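Local coordinates for protein YJHT (Escherichia coli, PDB 2UVK) that catalyses the interconversion of the alpha and beta anomers of N-acetylneuraminate (sialic acid) as a periplasmic homodimer, at residues V8-T14 and I24-A29; L214-A218 and P240-A244. One frame throughout, in Å; residues are numbered along the deposited sequence. Where two conformers were deposited one is given.

Contact 1. Residues V8-T14 and I24-A29; sequences VPFKSGT and IGLGSA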
ATOM      1  N   VAL B   8     -27.222 -14.748  16.434  1.00 21.00           N
ATOM      2  CA  VAL B   8     -26.034 -15.161  17.198  1.00 20.57           C
ATOM      3  C   VAL B   8     -25.371 -13.884  17.733  1.00 20.18           C
ATOM      4  O   VAL B   8     -25.637 -12.810  17.192  1.00 19.23           O
ATOM      5  CB  VAL B   8     -25.040 -15.958  16.339  1.00 21.07           C
ATOM      6  CG1 VAL B   8     -25.670 -17.277  15.845  1.00 22.14           C
ATOM      7  CG2 VAL B   8     -24.509 -15.117  15.178  1.00 22.16           C
ATOM      8  N   PRO B   9     -24.542 -13.982  18.800  1.00 20.18           N
ATOM      9  CA  PRO B   9     -23.764 -12.828  19.284  1.00 19.60           C
ATOM     10  C   PRO B   9     -22.926 -12.250  18.160  1.00 18.47           C
ATOM     11  O   PRO B   9     -22.343 -12.989  17.386  1.00 18.12           O
ATOM     12  CB  PRO B   9     -22.887 -13.426  20.389  1.00 19.67           C
ATOM     13  CG  PRO B   9     -23.656 -14.658  20.847  1.00 21.05           C
ATOM     14  CD  PRO B   9     -24.295 -15.186  19.623  1.00 20.63           C
ATOM     15  N   PHE B  10     -22.907 -10.919  18.051  1.00 16.50           N
ATOM     16  CA  PHE B  10     -22.568 -10.261  16.790  1.00 15.63           C
ATOM     17  C   PHE B  10     -21.614  -9.079  16.964  1.00 14.43           C
ATOM     18  O   PHE B  10     -22.032  -7.920  17.077  1.00 14.80           O
ATOM     19  CB  PHE B  10     -23.877  -9.820  16.105  1.00 14.53           C
ATOM     20  CG  PHE B  10     -23.680  -9.181  14.769  1.00 14.69           C
ATOM     21  CD1 PHE B  10     -24.228  -7.926  14.496  1.00 14.25           C
ATOM     22  CD2 PHE B  10     -23.000  -9.829  13.757  1.00 14.02           C
ATOM     23  CE1 PHE B  10     -24.035  -7.317  13.275  1.00 14.34           C
ATOM     24  CE2 PHE B  10     -22.826  -9.227  12.532  1.00 13.78           C
ATOM     25  CZ  PHE B  10     -23.358  -7.947  12.297  1.00 13.69           C
ATOM     26  N   LYS B  11     -20.320  -9.373  16.953  1.00 12.93           N
ATOM     27  CA  LYS B  11     -19.283  -8.349  17.051  1.00 12.96           C
ATOM     28  C   LYS B  11     -18.390  -8.388  15.832  1.00 11.56           C
ATOM     29  O   LYS B  11     -18.231  -9.442  15.216  1.00 12.03           O
ATOM     30  CB  LYS B  11     -18.430  -8.533  18.318  1.00 13.68           C
ATOM     31  CG  LYS B  11     -17.533  -9.791  18.350  1.00 15.27           C
ATOM     32  CD  LYS B  11     -16.763  -9.857  19.649  1.00 15.20           C
ATOM     33  CE  LYS B  11     -15.906 -11.101  19.687  1.00 17.23           C
ATOM     34  NZ  LYS B  11     -15.065 -11.216  20.935  1.00 19.07           N
ATOM     35  N   SER B  12     -17.808  -7.241  15.478  0.50 10.87           N
ATOM     36  CA  SER B  12     -16.854  -7.138  14.387  0.50 10.55           C
ATOM     37  C   SER B  12     -17.445  -7.414  13.011  0.50  9.65           C
ATOM     38  O   SER B  12     -16.703  -7.602  12.033  0.50  9.18           O
ATOM     39  CB  SER B  12     -15.649  -8.061  14.632  0.50 10.85           C
ATOM     40  OG  SER B  12     -15.241  -8.005  15.988  0.50 15.15           O
ATOM     41  N   GLY B  13     -18.781  -7.358  12.922  1.00  9.50           N
ATOM     42  CA  GLY B  13     -19.486  -7.628  11.677  1.00  9.83           C
ATOM     43  C   GLY B  13     -19.687  -6.374  10.858  1.00 10.37           C
ATOM     44  O   GLY B  13     -19.114  -5.322  11.169  1.00 11.17           O
ATOM     45  N   THR B  14     -20.567  -6.471   9.871  1.00  9.59           N
ATOM     46  CA  THR B  14     -20.852  -5.338   9.005  1.00 10.54           C
ATOM     47  C   THR B  14     -22.330  -5.382   8.625  1.00 10.98           C
ATOM     48  O   THR B  14     -23.012  -6.338   8.904  1.00 11.52           O
ATOM     49  CB  THR B  14     -19.944  -5.344   7.763  1.00 10.63           C
ATOM     50  OG1 THR B  14     -20.148  -4.154   6.982  1.00 13.34           O
ATOM     51  CG2 THR B  14     -20.146  -6.584   6.906  1.00 12.45           C
ATOM     52  N   ILE B  24     -27.320  -7.553   7.855  1.00 13.87           N
ATOM     53  CA  ILE B  24     -26.133  -7.717   8.712  1.00 13.14           C
ATOM     54  C   ILE B  24     -25.470  -9.056   8.490  1.00 12.20           C
ATOM     55  O   ILE B  24     -26.101 -10.048   8.137  1.00 12.51           O
ATOM     56  CB  ILE B  24     -26.465  -7.586  10.190  1.00 13.48           C
ATOM     57  CG1 ILE B  24     -27.487  -8.640  10.621  1.00 14.36           C
ATOM     58  CG2 ILE B  24     -26.948  -6.169  10.520  1.00 15.10           C
ATOM     59  CD1 ILE B  24     -27.695  -8.739  12.094  1.00 13.08           C
ATOM     60  N   GLY B  25     -24.168  -9.103   8.733  1.00 10.79           N
ATOM     61  CA  GLY B  25     -23.463 -10.350   8.582  1.00 10.31           C
ATOM     62  C   GLY B  25     -22.003 -10.239   8.960  1.00 10.42           C
ATOM     63  O   GLY B  25     -21.495  -9.182   9.333  1.00  9.64           O
ATOM     64  N   LEU B  26     -21.370 -11.390   8.902  1.00  9.83           N
ATOM     65  CA  LEU B  26     -19.927 -11.517   9.157  1.00  9.63           C
ATOM     66  C   LEU B  26     -19.565 -11.238  10.612  1.00  9.94           C
ATOM     67  O   LEU B  26     -20.388 -11.377  11.496  1.00 11.06           O
ATOM     68  CB  LEU B  26     -19.119 -10.726   8.140  1.00  9.65           C
ATOM     69  CG  LEU B  26     -19.446 -11.010   6.676  1.00 10.70           C
ATOM     70  CD1 LEU B  26     -18.634 -10.162   5.702  1.00 11.83           C
ATOM     71  CD2 LEU B  26     -19.327 -12.527   6.367  1.00 12.38           C
ATOM     72  N   GLY B  27     -18.286 -10.949  10.867  1.00  9.55           N
ATOM     73  CA  GLY B  27     -17.820 -10.843  12.223  1.00 10.58           C
ATOM     74  C   GLY B  27     -18.063 -12.164  12.908  1.00 10.74           C
ATOM     75  O   GLY B  27     -17.845 -13.229  12.301  1.00 12.00           O
ATOM     76  N   SER B  28     -18.512 -12.121  14.144  1.00 10.76           N
ATOM     77  CA  SER B  28     -18.711 -13.359  14.917  1.00 11.99           C
ATOM     78  C   SER B  28     -19.888 -14.192  14.396  1.00 12.51           C
ATOM     79  O   SER B  28     -20.122 -15.311  14.903  1.00 14.74           O
ATOM     80  CB  SER B  28     -18.842 -13.052  16.404  1.00 12.98           C
ATOM     81  OG  SER B  28     -19.903 -12.161  16.658  1.00 13.88           O
ATOM     82  N   ALA B  29     -20.610 -13.683  13.393  1.00 11.92           N
ATOM     83  CA  ALA B  29     -21.646 -14.483  12.711  1.00 12.29           C
ATOM     84  C   ALA B  29     -21.074 -15.440  11.661  1.00 12.28           C
ATOM     85  O   ALA B  29     -21.811 -16.203  11.039  1.00 13.52           O
ATOM     86  CB  ALA B  29     -22.722 -13.592  12.107  1.00 13.21           C
TER
HETATM   87  O   HOH W   1     -21.370 -15.652  17.650  1.00 29.45           O
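Phe10 and Ser28 carry the packing between 8-14 and 24-29, at the end of the first two strands of a kelch beta-propeller blade. Residues 8-14 lead into strand 14-18; residues 24-29 run on from strand 21-25 into a turn, and Leu26-Gly27 appears to occupy the place of the kelch diglycine. The strands meet as an antiparallel hydrogen-bonded pair at Thr14 and Gly25, with Thr14 N 2.9 Å from Gly25 O.

Phe10 runs outward from CB with CG anti to the backbone N (chi1 -178°), which brings the ring edge-on to the carbonyls of Gly25 and Leu26. Along the CD2-CE2 side, CD2 comes obliquely against the methyl of Ala29, and CE2 lies 3.4 Å from Leu26 O. Gly25 O sits in the ring plane at the edge, within 3.5 Å of the same CE2. CZ at the tip rests on Ile24 CB at 3.8 Å, while Ile24 CD1 lies over one face, displaced toward the rim beside CE1. Beyond the ring, Val8 CG2 packs on Ala29 CB.

Lys11 meets the turn mainly through its backbone, with CG beside Ser28 OG and NZ going instead to Gly329 O. Ser28 N donates to Lys11 O, and Gly27 CA makes a CA-H...O contact of 3.3 Å with Lys11 O. A water bridges Pro9 O and Ser28 O alongside. The hydroxyl of Ser28 is gripped twice: OG accepts from Lys11 N, nearly straight (N-H...O 168°), and donates to Pro9 O, 2.7 Å away and tilted 35° out of that carbonyl's plane.

Contact 2. Residues L214-A218 and P240-A244; sequences LRTDA and PDGVA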
ATOM      1  N   LEU B 214      -2.851   2.615  19.988  1.00 18.32           N
ATOM      2  CA  LEU B 214      -2.962   4.052  20.172  1.00 18.32           C
ATOM      3  C   LEU B 214      -4.058   4.614  19.301  1.00 17.55           C
ATOM      4  O   LEU B 214      -4.012   4.467  18.078  1.00 16.71           O
ATOM      5  CB  LEU B 214      -1.659   4.709  19.768  1.00 19.26           C
ATOM      6  CG  LEU B 214      -1.647   6.233  19.873  1.00 19.00           C
ATOM      7  CD1 LEU B 214      -1.667   6.724  21.347  1.00 19.59           C
ATOM      8  CD2 LEU B 214      -0.452   6.776  19.109  1.00 19.08           C
ATOM      9  N   ARG B 215      -5.022   5.261  19.929  1.00 16.66           N
ATOM     10  CA  ARG B 215      -6.101   5.922  19.229  1.00 17.13           C
ATOM     11  C   ARG B 215      -5.899   7.434  19.190  1.00 17.25           C
ATOM     12  O   ARG B 215      -5.071   7.998  19.949  1.00 17.82           O
ATOM     13  CB  ARG B 215      -7.407   5.592  19.902  1.00 16.66           C
ATOM     14  CG  ARG B 215      -7.836   4.145  19.699  1.00 18.22           C
ATOM     15  CD  ARG B 215      -8.082   3.459  20.994  1.00 19.92           C
ATOM     16  NE  ARG B 215      -8.518   2.072  20.802  1.00 17.80           N
ATOM     17  CZ  ARG B 215      -7.703   1.034  20.623  1.00 20.95           C
ATOM     18  NH1 ARG B 215      -6.384   1.185  20.550  1.00 22.70           N
ATOM     19  NH2 ARG B 215      -8.226  -0.176  20.461  1.00 23.44           N
ATOM     20  N   THR B 216      -6.667   8.061  18.316  1.00 17.47           N
ATOM     21  CA  THR B 216      -6.734   9.512  18.164  1.00 17.21           C
ATOM     22  C   THR B 216      -8.123  10.020  18.564  1.00 18.08           C
ATOM     23  O   THR B 216      -9.117   9.308  18.375  1.00 17.29           O
ATOM     24  CB  THR B 216      -6.427   9.940  16.724  1.00 17.35           C
ATOM     25  OG1 THR B 216      -6.444  11.371  16.632  1.00 18.55           O
ATOM     26  CG2 THR B 216      -7.444   9.389  15.758  1.00 17.61           C
ATOM     27  N   ASP B 217      -8.199  11.225  19.160  1.00 18.07           N
ATOM     28  CA  ASP B 217      -9.483  11.864  19.423  1.00 18.73           C
ATOM     29  C   ASP B 217      -9.886  12.790  18.264  1.00 18.17           C
ATOM     30  O   ASP B 217     -10.887  13.491  18.351  1.00 18.55           O
ATOM     31  CB  ASP B 217      -9.461  12.624  20.761  1.00 19.24           C
ATOM     32  CG  ASP B 217      -8.532  13.792  20.746  1.00 21.01           C
ATOM     33  OD1 ASP B 217      -7.705  13.877  19.821  1.00 22.71           O
ATOM     34  OD2 ASP B 217      -8.637  14.631  21.680  1.00 24.66           O
ATOM     35  N   ALA B 218      -9.150  12.715  17.150  1.00 18.47           N
ATOM     36  CA  ALA B 218      -9.423  13.562  16.004  1.00 18.00           C
ATOM     37  C   ALA B 218     -10.786  13.283  15.376  1.00 18.09           C
ATOM     38  O   ALA B 218     -11.321  12.147  15.447  1.00 18.06           O
ATOM     39  CB  ALA B 218      -8.328  13.420  14.967  1.00 18.50           C
ATOM     40  N   PRO B 240      -8.939  12.779  26.161  1.00 23.24           N
ATOM     41  CA  PRO B 240      -7.781  12.949  25.306  1.00 23.54           C
ATOM     42  C   PRO B 240      -7.359  11.758  24.454  1.00 22.39           C
ATOM     43  O   PRO B 240      -6.652  11.966  23.470  1.00 21.94           O
ATOM     44  CB  PRO B 240      -6.675  13.236  26.320  1.00 24.19           C
ATOM     45  CG  PRO B 240      -7.060  12.410  27.476  1.00 24.01           C
ATOM     46  CD  PRO B 240      -8.548  12.416  27.531  1.00 23.94           C
ATOM     47  N   ASP B 241      -7.768  10.551  24.845  1.00 21.74           N
ATOM     48  CA  ASP B 241      -7.165   9.316  24.325  1.00 21.26           C
ATOM     49  C   ASP B 241      -7.825   8.835  23.030  1.00 19.38           C
ATOM     50  O   ASP B 241      -7.168   8.179  22.237  1.00 19.76           O
ATOM     51  CB  ASP B 241      -7.256   8.162  25.345  1.00 21.37           C
ATOM     52  CG  ASP B 241      -6.280   8.312  26.507  1.00 23.72           C
ATOM     53  OD1 ASP B 241      -5.064   8.431  26.258  1.00 24.80           O
ATOM     54  OD2 ASP B 241      -6.744   8.258  27.666  1.00 26.52           O
ATOM     55  N   GLY B 242      -9.104   9.126  22.853  1.00 18.64           N
ATOM     56  CA  GLY B 242      -9.841   8.648  21.682  1.00 17.86           C
ATOM     57  C   GLY B 242     -10.274   7.217  21.907  1.00 17.47           C
ATOM     58  O   GLY B 242      -9.883   6.572  22.872  1.00 17.58           O
ATOM     59  N   VAL B 243     -11.150   6.758  21.019  1.00 16.16           N
ATOM     60  CA  VAL B 243     -11.557   5.354  20.975  1.00 15.49           C
ATOM     61  C   VAL B 243     -11.376   4.827  19.563  1.00 15.25           C
ATOM     62  O   VAL B 243     -11.111   5.569  18.622  1.00 16.42           O
ATOM     63  CB  VAL B 243     -13.035   5.164  21.396  1.00 15.99           C
ATOM     64  CG1 VAL B 243     -13.237   5.596  22.845  1.00 18.25           C
ATOM     65  CG2 VAL B 243     -13.961   5.904  20.437  1.00 16.67           C
ATOM     66  N   ALA B 244     -11.545   3.523  19.421  1.00 13.61           N
ATOM     67  CA  ALA B 244     -11.723   2.923  18.119  1.00 12.29           C
ATOM     68  C   ALA B 244     -12.953   2.002  18.180  1.00 11.63           C
ATOM     69  O   ALA B 244     -13.371   1.575  19.252  1.00 12.45           O
ATOM     70  CB  ALA B 244     -10.501   2.176  17.686  1.00 12.63           C
TER
HETATM   71  O   HOH W   2      -5.517  10.511  21.319  1.00 18.90           O
HETATM   72  O   HOH W   3      -5.253   6.151  22.710  1.00 24.87           O
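Arg215 lays its aliphatic chain along the backbone of 242-244. CB lies beside Asp241 O and Gly242 C, CG reaches 3.6 Å from Val243 C, and CD continues to Ala244 N. NE then passes 3.7 Å from Ala244 CB. CG points away from the carbonyl carbon (chi1 -71°) and the chain bends at chi2, a course that keeps it on this strip of backbone.

Further along, the backbones themselves come close. Gly242 CA, at positive phi, approaches Thr216 O at 3.4 Å in a CA-H...O contact, and it sits 3.9 Å from Asp217 CA. The carboxylate of Asp217 swings back beside Pro240, where OD2 bonds to Ser239 OG. Arg215 O and Asp241 O, both acceptors, approach to 3.1 Å without bonding, the Asp241 carbonyl pointing at Arg215 O, and two waters take up the polar atoms around them. One lies between Arg215 O and Pro240 O; the other accepts from Arg215 N and reaches Asp241 O. Arg215 O also receives NH2 of Arg267.

A second shell fixes these pieces. Thr216 OG1 accepts from Ala218 N at 3.1 Å in an ST turn and is also bonded to Tyr189 OH. Both oxygens of Asp241 are occupied, OD1 by Arg267 N and OD2 by Gly265 N, which ties 240-244 to the start of helix 266-271. Arg215 NE donates to Ala261 O, so the guanidinium is held from the neighbouring blade while NH1 forms a salt bridge with Glu209 OE2. Glu209 is the predicted proton acceptor. An excursion within one blade (214-218) is thus packed on the loop into the next (240-244), with Arg215 paired to Glu209, consistent with the active-site end of a kelch propeller.

Overall arrangement
Contact 1 closes before contact 2 opens along the chain, and the two lie on opposite sides of its centre. Their centres are 24 Å apart and their nearest atoms about 10 Å apart, so they do not touch. They share no sheet, yet each pairs a segment following a blade's second strand (24-29 after 21-25, 214-218 after 202-206) with one leading into a first strand (8-14 into 14-18, 240-244 into 247-251). Contact 1 does so within one blade, contact 2 between successive blades. Tyr309 lies beside both, bonding to the backbone of Ser12 and touching Ala244. Contact 1 is structural packing; contact 2 borders the predicted active site.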